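Local coordinates for ParM protein (Staphylococcus aureus, PDB 3JS6) that is an actin-like plasmid segregation protein that forms filaments, which probably drive the partition of plasmid DNA before cell division, at residues I291-F305 and S313-S325. Sequence-based numbering, arbitrary orientation.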
ATOM      1  N   ILE A 291     -12.276   7.770  22.129  1.00 40.57           N
ATOM      2  CA  ILE A 291     -11.629   7.745  20.827  1.00 38.50           C
ATOM      3  C   ILE A 291     -12.162   8.875  19.947  1.00 37.24           C
ATOM      4  O   ILE A 291     -13.366   9.046  19.813  1.00 34.27           O
ATOM      5  CB  ILE A 291     -11.854   6.383  20.176  1.00 33.70           C
ATOM      6  CG1 ILE A 291     -11.328   5.297  21.124  1.00 35.19           C
ATOM      7  CG2 ILE A 291     -11.116   6.301  18.841  1.00 29.49           C
ATOM      8  CD1 ILE A 291     -11.808   3.880  20.793  1.00 46.28           C
ATOM      9  N   ASP A 292     -11.265   9.658  19.356  1.00 38.30           N
ATOM     10  CA  ASP A 292     -11.695  10.772  18.510  1.00 32.78           C
ATOM     11  C   ASP A 292     -12.116  10.340  17.116  1.00 33.23           C
ATOM     12  O   ASP A 292     -12.975  10.964  16.506  1.00 28.25           O
ATOM     13  CB  ASP A 292     -10.589  11.820  18.428  1.00 37.84           C
ATOM     14  CG  ASP A 292     -10.204  12.346  19.797  1.00 45.86           C
ATOM     15  OD1 ASP A 292     -11.131  12.642  20.580  1.00 52.28           O
ATOM     16  OD2 ASP A 292      -8.993  12.464  20.094  1.00 37.25           O
ATOM     17  N   ARG A 293     -11.506   9.278  16.605  1.00 19.14           N
ATOM     18  CA  ARG A 293     -11.864   8.783  15.272  1.00 24.31           C
ATOM     19  C   ARG A 293     -11.250   7.410  15.049  1.00 19.08           C
ATOM     20  O   ARG A 293     -10.187   7.087  15.572  1.00 21.75           O
ATOM     21  CB  ARG A 293     -11.336   9.734  14.182  1.00 23.59           C
ATOM     22  CG  ARG A 293     -12.110   9.747  12.843  1.00 24.59           C
ATOM     23  CD  ARG A 293     -13.496  10.425  13.001  1.00 24.36           C
ATOM     24  NE  ARG A 293     -13.392  11.772  13.577  1.00 24.88           N
ATOM     25  CZ  ARG A 293     -13.030  12.865  12.904  1.00 38.82           C
ATOM     26  NH1 ARG A 293     -12.745  12.801  11.608  1.00 28.68           N
ATOM     27  NH2 ARG A 293     -12.916  14.026  13.539  1.00 33.61           N
ATOM     28  N   ILE A 294     -11.938   6.602  14.275  1.00 21.69           N
ATOM     29  CA  ILE A 294     -11.447   5.296  13.907  1.00 21.72           C
ATOM     30  C   ILE A 294     -11.544   5.345  12.399  1.00 20.02           C
ATOM     31  O   ILE A 294     -12.642   5.493  11.834  1.00 23.34           O
ATOM     32  CB  ILE A 294     -12.357   4.166  14.455  1.00 24.12           C
ATOM     33  CG1 ILE A 294     -12.281   4.124  15.987  1.00 27.69           C
ATOM     34  CG2 ILE A 294     -11.957   2.862  13.838  1.00 24.78           C
ATOM     35  CD1 ILE A 294     -13.354   3.227  16.638  1.00 29.14           C
ATOM     36  N   ILE A 295     -10.401   5.260  11.735  1.00 17.95           N
ATOM     37  CA  ILE A 295     -10.359   5.294  10.285  1.00 15.53           C
ATOM     38  C   ILE A 295     -10.491   3.842   9.849  1.00 25.20           C
ATOM     39  O   ILE A 295      -9.747   2.964  10.318  1.00 24.71           O
ATOM     40  CB  ILE A 295      -9.004   5.889   9.794  1.00 16.34           C
ATOM     41  CG1 ILE A 295      -8.960   7.402  10.050  1.00 27.52           C
ATOM     42  CG2 ILE A 295      -8.845   5.710   8.319  1.00 18.15           C
ATOM     43  CD1 ILE A 295      -8.535   7.807  11.385  1.00 32.28           C
ATOM     44  N   VAL A 296     -11.457   3.583   8.978  1.00 20.08           N
ATOM     45  CA  VAL A 296     -11.710   2.228   8.497  1.00 19.92           C
ATOM     46  C   VAL A 296     -11.034   2.141   7.162  1.00 21.61           C
ATOM     47  O   VAL A 296     -11.371   2.897   6.261  1.00 19.92           O
ATOM     48  CB  VAL A 296     -13.219   2.004   8.337  1.00 23.82           C
ATOM     49  CG1 VAL A 296     -13.513   0.564   7.943  1.00 21.87           C
ATOM     50  CG2 VAL A 296     -13.906   2.375   9.648  1.00 27.62           C
ATOM     51  N   THR A 297     -10.075   1.229   7.024  1.00 15.28           N
ATOM     52  CA  THR A 297      -9.338   1.106   5.765  1.00 18.50           C
ATOM     53  C   THR A 297      -9.159  -0.377   5.364  1.00 26.30           C
ATOM     54  O   THR A 297      -9.702  -1.270   6.018  1.00 25.81           O
ATOM     55  CB  THR A 297      -7.963   1.829   5.903  1.00 22.30           C
ATOM     56  OG1 THR A 297      -7.373   2.000   4.618  1.00 20.50           O
ATOM     57  CG2 THR A 297      -7.011   1.043   6.804  1.00 19.02           C
ATOM     58  N   GLY A 298      -8.426  -0.638   4.288  1.00 21.79           N
ATOM     59  CA  GLY A 298      -8.236  -2.021   3.858  1.00 25.64           C
ATOM     60  C   GLY A 298      -9.249  -2.442   2.808  1.00 24.76           C
ATOM     61  O   GLY A 298     -10.263  -1.773   2.612  1.00 22.98           O
ATOM     62  N   GLY A 299      -8.980  -3.556   2.128  1.00 31.12           N
ATOM     63  CA  GLY A 299      -9.894  -4.027   1.100  1.00 31.08           C
ATOM     64  C   GLY A 299     -11.297  -4.261   1.630  1.00 34.57           C
ATOM     65  O   GLY A 299     -12.282  -4.198   0.887  1.00 37.10           O
ATOM     66  N   GLY A 300     -11.403  -4.526   2.919  1.00 26.17           N
ATOM     67  CA  GLY A 300     -12.712  -4.764   3.492  1.00 26.07           C
ATOM     68  C   GLY A 300     -13.462  -3.524   3.947  1.00 29.27           C
ATOM     69  O   GLY A 300     -14.633  -3.613   4.301  1.00 22.61           O
ATOM     70  N   ALA A 301     -12.804  -2.364   3.940  1.00 26.55           N
ATOM     71  CA  ALA A 301     -13.447  -1.145   4.399  1.00 25.07           C
ATOM     72  C   ALA A 301     -14.792  -0.885   3.732  1.00 23.50           C
ATOM     73  O   ALA A 301     -15.766  -0.609   4.411  1.00 27.33           O
ATOM     74  CB  ALA A 301     -12.531   0.071   4.198  1.00 16.03           C
ATOM     75  N   ASN A 302     -14.827  -0.948   2.415  1.00 27.32           N
ATOM     76  CA  ASN A 302     -16.072  -0.717   1.688  1.00 39.41           C
ATOM     77  C   ASN A 302     -17.195  -1.665   2.082  1.00 40.07           C
ATOM     78  O   ASN A 302     -18.377  -1.303   2.058  1.00 36.08           O
ATOM     79  CB  ASN A 302     -15.846  -0.838   0.185  1.00 43.16           C
ATOM     80  CG  ASN A 302     -15.358   0.451  -0.430  1.00 53.78           C
ATOM     81  OD1 ASN A 302     -16.008   1.489  -0.307  1.00 56.64           O
ATOM     82  ND2 ASN A 302     -14.213   0.393  -1.101  1.00 52.73           N
ATOM     83  N   ILE A 303     -16.823  -2.880   2.450  1.00 33.20           N
ATOM     84  CA  ILE A 303     -17.803  -3.887   2.804  1.00 35.78           C
ATOM     85  C   ILE A 303     -18.430  -3.636   4.167  1.00 36.59           C
ATOM     86  O   ILE A 303     -19.637  -3.783   4.325  1.00 35.95           O
ATOM     87  CB  ILE A 303     -17.152  -5.294   2.798  1.00 38.54           C
ATOM     88  CG1 ILE A 303     -16.392  -5.509   1.487  1.00 44.14           C
ATOM     89  CG2 ILE A 303     -18.212  -6.368   2.980  1.00 43.31           C
ATOM     90  CD1 ILE A 303     -15.445  -6.679   1.524  1.00 50.43           C
ATOM     91  N   HIS A 304     -17.619  -3.226   5.145  1.00 32.31           N
ATOM     92  CA  HIS A 304     -18.131  -3.034   6.499  1.00 30.68           C
ATOM     93  C   HIS A 304     -18.392  -1.628   7.030  1.00 26.89           C
ATOM     94  O   HIS A 304     -19.031  -1.491   8.061  1.00 27.00           O
ATOM     95  CB  HIS A 304     -17.205  -3.742   7.493  1.00 25.47           C
ATOM     96  CG  HIS A 304     -16.753  -5.094   7.042  1.00 34.42           C
ATOM     97  ND1 HIS A 304     -17.633  -6.074   6.636  1.00 34.86           N
ATOM     98  CD2 HIS A 304     -15.516  -5.643   6.970  1.00 36.78           C
ATOM     99  CE1 HIS A 304     -16.957  -7.169   6.336  1.00 46.06           C
ATOM    100  NE2 HIS A 304     -15.670  -6.935   6.530  1.00 37.55           N
ATOM    101  N   PHE A 305     -17.907  -0.595   6.345  1.00 29.69           N
ATOM    102  CA  PHE A 305     -18.084   0.780   6.825  1.00 32.88           C
ATOM    103  C   PHE A 305     -19.542   1.143   7.160  1.00 31.35           C
ATOM    104  O   PHE A 305     -19.827   1.753   8.199  1.00 27.15           O
ATOM    105  CB  PHE A 305     -17.485   1.771   5.807  1.00 22.82           C
ATOM    106  CG  PHE A 305     -17.581   3.205   6.239  1.00 31.23           C
ATOM    107  CD1 PHE A 305     -18.434   4.092   5.573  1.00 31.84           C
ATOM    108  CD2 PHE A 305     -16.883   3.651   7.354  1.00 20.78           C
ATOM    109  CE1 PHE A 305     -18.602   5.402   6.015  1.00 29.12           C
ATOM    110  CE2 PHE A 305     -17.040   4.963   7.812  1.00 26.09           C
ATOM    111  CZ  PHE A 305     -17.908   5.844   7.141  1.00 26.96           C
ATOM    112  N   SER A 313     -22.192   5.921  16.416  1.00 48.67           N
ATOM    113  CA  SER A 313     -22.304   7.182  15.716  1.00 52.14           C
ATOM    114  C   SER A 313     -21.141   8.133  15.970  1.00 46.06           C
ATOM    115  O   SER A 313     -20.519   8.125  17.036  1.00 44.97           O
ATOM    116  CB  SER A 313     -23.610   7.861  16.124  1.00 53.22           C
ATOM    117  OG  SER A 313     -23.671   7.974  17.536  1.00 63.55           O
ATOM    118  N   ASP A 314     -20.859   8.946  14.960  1.00 42.02           N
ATOM    119  CA  ASP A 314     -19.823   9.964  15.022  1.00 37.29           C
ATOM    120  C   ASP A 314     -18.417   9.520  15.386  1.00 34.19           C
ATOM    121  O   ASP A 314     -17.724  10.234  16.107  1.00 32.85           O
ATOM    122  CB  ASP A 314     -20.248  11.060  15.995  1.00 49.33           C
ATOM    123  CG  ASP A 314     -21.662  11.541  15.744  1.00 61.39           C
ATOM    124  OD1 ASP A 314     -22.012  11.782  14.565  1.00 62.39           O
ATOM    125  OD2 ASP A 314     -22.423  11.681  16.728  1.00 68.26           O
ATOM    126  N   VAL A 315     -17.973   8.364  14.911  1.00 31.24           N
ATOM    127  CA  VAL A 315     -16.607   7.962  15.245  1.00 28.76           C
ATOM    128  C   VAL A 315     -15.863   7.299  14.101  1.00 24.21           C
ATOM    129  O   VAL A 315     -14.643   7.442  13.980  1.00 21.99           O
ATOM    130  CB  VAL A 315     -16.556   7.033  16.479  1.00 31.13           C
ATOM    131  CG1 VAL A 315     -17.186   5.685  16.154  1.00 33.56           C
ATOM    132  CG2 VAL A 315     -15.108   6.842  16.901  1.00 36.65           C
ATOM    133  N   PHE A 316     -16.580   6.583  13.245  1.00 21.47           N
ATOM    134  CA  PHE A 316     -15.917   5.930  12.148  1.00 20.37           C
ATOM    135  C   PHE A 316     -15.814   6.856  10.950  1.00 25.95           C
ATOM    136  O   PHE A 316     -16.742   7.627  10.648  1.00 22.13           O
ATOM    137  CB  PHE A 316     -16.667   4.661  11.736  1.00 24.99           C
ATOM    138  CG  PHE A 316     -16.673   3.583  12.786  1.00 34.70           C
ATOM    139  CD1 PHE A 316     -17.805   3.361  13.566  1.00 33.32           C
ATOM    140  CD2 PHE A 316     -15.557   2.753  12.961  1.00 27.15           C
ATOM    141  CE1 PHE A 316     -17.837   2.322  14.502  1.00 33.66           C
ATOM    142  CE2 PHE A 316     -15.581   1.712  13.892  1.00 37.91           C
ATOM    143  CZ  PHE A 316     -16.731   1.494  14.666  1.00 27.84           C
ATOM    144  N   GLU A 317     -14.693   6.764  10.250  1.00 17.77           N
ATOM    145  CA  GLU A 317     -14.509   7.578   9.063  1.00 19.51           C
ATOM    146  C   GLU A 317     -13.863   6.732   7.972  1.00 19.98           C
ATOM    147  O   GLU A 317     -13.100   5.814   8.259  1.00 22.34           O
ATOM    148  CB  GLU A 317     -13.617   8.781   9.387  1.00 20.60           C
ATOM    149  CG  GLU A 317     -13.298   9.642   8.145  1.00 24.89           C
ATOM    150  CD  GLU A 317     -12.437  10.840   8.470  1.00 30.13           C
ATOM    151  OE1 GLU A 317     -12.126  11.610   7.538  1.00 26.06           O
ATOM    152  OE2 GLU A 317     -12.067  11.009   9.652  1.00 28.47           O
ATOM    153  N   LYS A 318     -14.155   7.030   6.712  1.00 18.26           N
ATOM    154  CA  LYS A 318     -13.549   6.287   5.617  1.00 23.07           C
ATOM    155  C   LYS A 318     -13.120   7.285   4.560  1.00 28.53           C
ATOM    156  O   LYS A 318     -13.797   8.302   4.362  1.00 25.88           O
ATOM    157  CB  LYS A 318     -14.559   5.321   4.975  1.00 22.34           C
ATOM    158  CG  LYS A 318     -13.957   4.442   3.863  1.00 44.16           C
ATOM    159  CD  LYS A 318     -15.043   3.715   3.050  1.00 33.21           C
ATOM    160  CE  LYS A 318     -14.438   2.713   2.052  1.00 47.76           C
ATOM    161  NZ  LYS A 318     -13.599   3.322   0.955  1.00 39.83           N
ATOM    162  N   ALA A 319     -12.019   6.987   3.872  1.00 24.34           N
ATOM    163  CA  ALA A 319     -11.543   7.837   2.782  1.00 26.25           C
ATOM    164  C   ALA A 319     -11.921   7.158   1.463  1.00 30.78           C
ATOM    165  O   ALA A 319     -12.121   5.944   1.436  1.00 37.46           O
ATOM    166  CB  ALA A 319     -10.016   7.992   2.863  1.00 32.30           C
ATOM    167  N   ASP A 320     -12.025   7.919   0.371  1.00 37.20           N
ATOM    168  CA  ASP A 320     -12.323   7.312  -0.939  1.00 35.15           C
ATOM    169  C   ASP A 320     -11.039   6.631  -1.417  1.00 35.74           C
ATOM    170  O   ASP A 320      -9.952   7.037  -1.031  1.00 38.60           O
ATOM    171  CB  ASP A 320     -12.726   8.365  -1.976  1.00 43.12           C
ATOM    172  CG  ASP A 320     -14.198   8.740  -1.899  1.00 54.35           C
ATOM    173  OD1 ASP A 320     -15.056   7.829  -1.949  1.00 50.71           O
ATOM    174  OD2 ASP A 320     -14.493   9.952  -1.802  1.00 57.08           O
ATOM    175  N   ASP A 321     -11.167   5.616  -2.268  1.00 35.55           N
ATOM    176  CA  ASP A 321     -10.017   4.870  -2.774  1.00 35.41           C
ATOM    177  C   ASP A 321      -9.064   4.513  -1.650  1.00 36.79           C
ATOM    178  O   ASP A 321      -7.902   4.928  -1.665  1.00 36.46           O
ATOM    179  CB  ASP A 321      -9.263   5.666  -3.834  1.00 39.68           C
ATOM    180  CG  ASP A 321      -9.729   5.352  -5.242  1.00 57.93           C
ATOM    181  OD1 ASP A 321     -10.884   5.696  -5.576  1.00 63.48           O
ATOM    182  OD2 ASP A 321      -8.940   4.755  -6.017  1.00 63.40           O
ATOM    183  N   SER A 322      -9.564   3.752  -0.679  1.00 31.74           N
ATOM    184  CA  SER A 322      -8.774   3.322   0.469  1.00 31.02           C
ATOM    185  C   SER A 322      -7.437   2.688   0.058  1.00 19.77           C
ATOM    186  O   SER A 322      -6.473   2.727   0.819  1.00 20.69           O
ATOM    187  CB  SER A 322      -9.565   2.316   1.318  1.00 28.19           C
ATOM    188  OG  SER A 322     -10.713   2.902   1.903  1.00 39.10           O
ATOM    189  N   GLN A 323      -7.368   2.110  -1.133  1.00 23.54           N
ATOM    190  CA  GLN A 323      -6.121   1.490  -1.571  1.00 29.01           C
ATOM    191  C   GLN A 323      -4.992   2.522  -1.659  1.00 23.21           C
ATOM    192  O   GLN A 323      -3.831   2.197  -1.418  1.00 25.45           O
ATOM    193  CB  GLN A 323      -6.310   0.801  -2.933  1.00 40.13           C
ATOM    194  CG  GLN A 323      -6.860   1.732  -4.009  1.00 52.13           C
ATOM    195  CD  GLN A 323      -7.380   1.007  -5.246  1.00 53.75           C
ATOM    196  OE1 GLN A 323      -8.027   1.620  -6.107  1.00 51.54           O
ATOM    197  NE2 GLN A 323      -7.098  -0.294  -5.344  1.00 44.78           N
ATOM    198  N   PHE A 324      -5.329   3.761  -1.994  1.00 20.52           N
ATOM    199  CA  PHE A 324      -4.311   4.808  -2.095  1.00 21.54           C
ATOM    200  C   PHE A 324      -4.105   5.703  -0.845  1.00 27.04           C
ATOM    201  O   PHE A 324      -3.297   6.651  -0.866  1.00 18.91           O
ATOM    202  CB  PHE A 324      -4.610   5.657  -3.328  1.00 21.65           C
ATOM    203  CG  PHE A 324      -4.421   4.907  -4.633  1.00 22.94           C
ATOM    204  CD1 PHE A 324      -5.518   4.442  -5.360  1.00 29.18           C
ATOM    205  CD2 PHE A 324      -3.143   4.635  -5.101  1.00 23.52           C
ATOM    206  CE1 PHE A 324      -5.339   3.706  -6.552  1.00 32.83           C
ATOM    207  CE2 PHE A 324      -2.945   3.898  -6.291  1.00 29.04           C
ATOM    208  CZ  PHE A 324      -4.050   3.435  -7.014  1.00 30.73           C
ATOM    209  N   SER A 325      -4.819   5.403   0.235  1.00 24.25           N
ATOM    210  CA  SER A 325      -4.707   6.190   1.470  1.00 27.51           C
ATOM    211  C   SER A 325      -3.284   6.333   1.985  1.00 28.21           C
ATOM    212  O   SER A 325      -2.861   7.441   2.318  1.00 27.42           O
ATOM    213  CB  SER A 325      -5.566   5.593   2.595  1.00 25.95           C
ATOM    214  OG  SER A 325      -6.882   6.113   2.567  1.00 50.65           O
TER
HETATM  215  O   HOH W   1     -10.689   4.489   4.167  1.00 27.11           O
HETATM  216  O   HOH W   2      -8.065   4.631   4.314  1.00 27.52           O
HETATM  217  O   HOH W   3      -6.409   0.043   2.181  1.00 32.68           O
HETATM  218  O   HOH W   4     -11.937   2.070  -1.111  1.00 43.38           O
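K318 lays its CB over the centre of one face of the F305 ring, 3.7 Å from the centroid, a CH-pi contact across the beta-alpha-beta unit that forms one edge of the sheet of this actin-like domain. F305 belongs to the crossover helix; the parallel strands it connects, 293-297 and the edge strand 316-317, pair through I294 N to V315 O (2.8 Å), E317 N to I294 O and a nearly straight V296 N to E317 O (172°). On the face of I294 and F316, I294 CG2 and V296 CG2 both meet F316 CD2; the F316 side chain also touches M278 of helix 263-284. On the face of I295, E317 runs fully extended, CG anti to the backbone N (chi1 176°), and reaches R293, which bends at chi2 and chi3. R293 NH1 forms a salt bridge with E317 OE2 at 2.7 Å, meeting it from above the carboxylate plane, while R293 NE bonds D292 O. Past the V296 N to E317 O bond, where the strands part, water joins the segments: one molecule links V296 O, A319 N and S322 OG, another T297 OG1 and S325 OG. The K318 chain, extended to CE, bends at chi4 (-65°), and NZ donates to A319 O at 3.0 Å and to S322 OG at 3.1 Å.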